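Long-range contact in D-isomer specific 2-hydroxyacid dehydrogenase family protein (PDB 3HG7), which probably acts as an NAD-dependent oxidoreductase of the D-isomer specific 2-hydroxyacid dehydrogenase family: residues 140-146 with 163-169. The protein carries 1 engineered substitution. Residues are numbered along the deposited sequence; the frame is centred on the assembly and turned at random.
Sequences GRTLLIL and GMKVLGV. Engineered in segment 163-169: V169 (natural residue Ile).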
ATOM      1  N   GLY A 140      20.533  -6.900 -15.589  1.00 17.18           N
ATOM      2  CA  GLY A 140      20.299  -6.235 -16.865  1.00 18.19           C
ATOM      3  C   GLY A 140      18.856  -6.146 -17.325  1.00 18.31           C
ATOM      4  O   GLY A 140      18.579  -5.576 -18.372  1.00 19.21           O
ATOM      5  N   ARG A 141      17.934  -6.698 -16.552  1.00 18.09           N
ATOM      6  CA  ARG A 141      16.517  -6.594 -16.865  1.00 17.87           C
ATOM      7  C   ARG A 141      16.012  -5.215 -16.449  1.00 17.58           C
ATOM      8  O   ARG A 141      16.643  -4.562 -15.617  1.00 17.70           O
ATOM      9  CB  ARG A 141      15.753  -7.657 -16.086  1.00 19.93           C
ATOM     10  CG  ARG A 141      16.413  -8.994 -16.099  1.00 27.31           C
ATOM     11  CD  ARG A 141      15.877  -9.819 -17.202  1.00 23.27           C
ATOM     12  NE  ARG A 141      14.429 -10.014 -17.107  1.00 28.36           N
ATOM     13  CZ  ARG A 141      13.786 -10.987 -17.741  1.00 24.76           C
ATOM     14  NH1 ARG A 141      12.472 -11.092 -17.651  1.00 28.56           N
ATOM     15  NH2 ARG A 141      14.474 -11.862 -18.473  1.00 28.83           N
ATOM     16  N   THR A 142      14.886  -4.782 -17.023  1.00 16.29           N
ATOM     17  CA  THR A 142      14.371  -3.432 -16.784  1.00 17.06           C
ATOM     18  C   THR A 142      13.179  -3.414 -15.853  1.00 16.59           C
ATOM     19  O   THR A 142      12.135  -4.029 -16.138  1.00 16.10           O
ATOM     20  CB  THR A 142      13.860  -2.779 -18.055  1.00 19.52           C
ATOM     21  OG1 THR A 142      12.971  -3.702 -18.706  1.00 27.28           O
ATOM     22  CG2 THR A 142      15.014  -2.428 -18.974  1.00 24.17           C
ATOM     23  N   LEU A 143      13.336  -2.662 -14.768  1.00 16.28           N
ATOM     24  CA  LEU A 143      12.258  -2.445 -13.805  1.00 16.37           C
ATOM     25  C   LEU A 143      11.635  -1.102 -14.151  1.00 17.43           C
ATOM     26  O   LEU A 143      12.344  -0.116 -14.192  1.00 17.03           O
ATOM     27  CB  LEU A 143      12.821  -2.406 -12.378  1.00 16.15           C
ATOM     28  CG  LEU A 143      11.857  -2.198 -11.200  1.00 14.93           C
ATOM     29  CD1 LEU A 143      10.675  -3.163 -11.252  1.00 15.92           C
ATOM     30  CD2 LEU A 143      12.560  -2.311  -9.834  1.00 16.32           C
ATOM     31  N   LEU A 144      10.332  -1.085 -14.438  1.00 18.11           N
ATOM     32  CA  LEU A 144       9.548   0.159 -14.516  1.00 18.39           C
ATOM     33  C   LEU A 144       8.705   0.330 -13.255  1.00 17.78           C
ATOM     34  O   LEU A 144       7.918  -0.570 -12.913  1.00 17.51           O
ATOM     35  CB  LEU A 144       8.592   0.107 -15.703  1.00 19.16           C
ATOM     36  CG  LEU A 144       7.719   1.347 -15.878  1.00 26.05           C
ATOM     37  CD1 LEU A 144       8.586   2.605 -15.949  1.00 19.88           C
ATOM     38  CD2 LEU A 144       6.827   1.213 -17.091  1.00 19.61           C
ATOM     39  N   ILE A 145       8.830   1.481 -12.594  1.00 18.60           N
ATOM     40  CA  ILE A 145       8.030   1.778 -11.402  1.00 19.04           C
ATOM     41  C   ILE A 145       7.180   3.031 -11.652  1.00 21.51           C
ATOM     42  O   ILE A 145       7.703   4.066 -12.106  1.00 22.38           O
ATOM     43  CB  ILE A 145       8.907   1.985 -10.139  1.00 18.18           C
ATOM     44  CG1 ILE A 145       9.838   0.788  -9.923  1.00 21.24           C
ATOM     45  CG2 ILE A 145       8.015   2.274  -8.896  1.00 20.75           C
ATOM     46  CD1 ILE A 145      10.854   0.966  -8.780  1.00 19.49           C
ATOM     47  N   LEU A 146       5.878   2.896 -11.407  1.00 22.04           N
ATOM     48  CA  LEU A 146       4.927   4.007 -11.444  1.00 23.28           C
ATOM     49  C   LEU A 146       4.722   4.507 -10.028  1.00 24.20           C
ATOM     50  O   LEU A 146       4.120   3.841  -9.189  1.00 24.97           O
ATOM     51  CB  LEU A 146       3.586   3.575 -12.051  1.00 23.40           C
ATOM     52  CG  LEU A 146       3.598   2.683 -13.290  1.00 29.84           C
ATOM     53  CD1 LEU A 146       2.201   2.641 -13.868  1.00 24.22           C
ATOM     54  CD2 LEU A 146       4.588   3.172 -14.330  1.00 24.28           C
ATOM     55  N   GLY A 163      20.949  -5.284 -10.092  1.00 17.28           N
ATOM     56  CA  GLY A 163      21.633  -5.098 -11.370  1.00 16.67           C
ATOM     57  C   GLY A 163      20.639  -4.835 -12.476  1.00 16.03           C
ATOM     58  O   GLY A 163      20.971  -4.964 -13.651  1.00 15.74           O
ATOM     59  N   MET A 164      19.414  -4.471 -12.086  1.00 15.15           N
ATOM     60  CA  MET A 164      18.369  -4.074 -13.037  1.00 15.26           C
ATOM     61  C   MET A 164      18.561  -2.627 -13.499  1.00 17.15           C
ATOM     62  O   MET A 164      19.115  -1.809 -12.767  1.00 17.40           O
ATOM     63  CB  MET A 164      16.985  -4.218 -12.387  1.00 14.37           C
ATOM     64  CG  MET A 164      16.543  -5.677 -12.246  1.00  8.46           C
ATOM     65  SD  MET A 164      15.087  -5.914 -11.259  1.00 11.84           S
ATOM     66  CE  MET A 164      13.800  -5.961 -12.520  1.00  4.52           C
ATOM     67  N   LYS A 165      18.078  -2.325 -14.704  1.00 18.64           N
ATOM     68  CA  LYS A 165      17.856  -0.955 -15.133  1.00 21.26           C
ATOM     69  C   LYS A 165      16.583  -0.515 -14.429  1.00 21.29           C
ATOM     70  O   LYS A 165      15.652  -1.326 -14.276  1.00 20.94           O
ATOM     71  CB  LYS A 165      17.676  -0.861 -16.655  1.00 23.18           C
ATOM     72  CG  LYS A 165      18.949  -1.158 -17.463  1.00 39.57           C
ATOM     73  CD  LYS A 165      18.948  -0.551 -18.902  1.00 26.53           C
ATOM     74  CE  LYS A 165      18.300   0.872 -19.019  1.00 39.81           C
ATOM     75  NZ  LYS A 165      18.606   1.875 -17.934  1.00 27.83           N
ATOM     76  N   VAL A 166      16.553   0.740 -13.969  1.00 21.03           N
ATOM     77  CA  VAL A 166      15.378   1.247 -13.237  1.00 22.02           C
ATOM     78  C   VAL A 166      14.860   2.555 -13.819  1.00 22.48           C
ATOM     79  O   VAL A 166      15.552   3.591 -13.785  1.00 22.18           O
ATOM     80  CB  VAL A 166      15.590   1.355 -11.687  1.00 21.59           C
ATOM     81  CG1 VAL A 166      14.286   1.700 -11.014  1.00 15.37           C
ATOM     82  CG2 VAL A 166      16.090   0.012 -11.094  1.00 15.13           C
ATOM     83  N   LEU A 167      13.650   2.481 -14.374  1.00 21.73           N
ATOM     84  CA  LEU A 167      12.980   3.637 -14.938  1.00 21.07           C
ATOM     85  C   LEU A 167      11.759   3.971 -14.098  1.00 20.93           C
ATOM     86  O   LEU A 167      11.027   3.072 -13.667  1.00 18.64           O
ATOM     87  CB  LEU A 167      12.512   3.362 -16.357  1.00 21.88           C
ATOM     88  CG  LEU A 167      13.491   2.870 -17.423  1.00 14.02           C
ATOM     89  CD1 LEU A 167      12.749   2.620 -18.726  1.00 22.31           C
ATOM     90  CD2 LEU A 167      14.664   3.817 -17.649  1.00 21.97           C
ATOM     91  N   GLY A 168      11.531   5.262 -13.894  1.00 22.32           N
ATOM     92  CA  GLY A 168      10.385   5.711 -13.103  1.00 24.14           C
ATOM     93  C   GLY A 168       9.419   6.537 -13.919  1.00 26.07           C
ATOM     94  O   GLY A 168       9.804   7.167 -14.907  1.00 26.64           O
ATOM     95  N   VAL A 169       8.162   6.544 -13.487  1.00 27.33           N
ATOM     96  CA  VAL A 169       7.107   7.342 -14.105  1.00 28.33           C
ATOM     97  C   VAL A 169       6.383   8.131 -13.007  1.00 30.17           C
ATOM     98  O   VAL A 169       6.228   7.641 -11.878  1.00 29.27           O
ATOM     99  CB  VAL A 169       6.163   6.454 -14.962  1.00 27.72           C
ATOM    100  CG1 VAL A 169       4.814   7.126 -15.194  1.00 26.62           C
ATOM    101  CG2 VAL A 169       6.828   6.142 -16.294  1.00 26.33           C
TER
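M164, just before strand 165-169, reaches across the backbone of 140-146. Its CB lies 3.3 Å from R141 O and its CG passes 3.6 Å from that same oxygen; the chain then turns about the CG-SD bond (chi3 95°), bringing CE 3.7 Å from L143 CB and close to L143 N, while the side chain also touches V197 of strand 197-200, the neighbour of 142-146 in the sheet. Just before it, G163 closes helix 150-161 with a Schellman motif and offers its carbonyl to G140 N, which sits well above the carbonyl plane. Strands 142-146 and 165-169 then run parallel, joined by that helix into the first beta-alpha-beta crossover of a Rossmann-type domain that, as in its family, probably binds NAD. Five backbone hydrogen bonds zip them together, from K165 N to R141 O through to V169 N to I145 O; L167 N meets L143 O at 2.9 Å, nearly straight (N-H...O 172°). L143, I145 and V166 face helix 150-161, with I145 CD1 4.2 Å from V166 CG1. On the other face, where helix 188-193 packs, L144 CG lies anti to the backbone N (chi1 180°), and CD1 reaches across to L167 O (3.4 Å) and the engineered V169. L146 lies alongside V169, its CD2 3.7 Å from V169 CB, and both side chains touch L188.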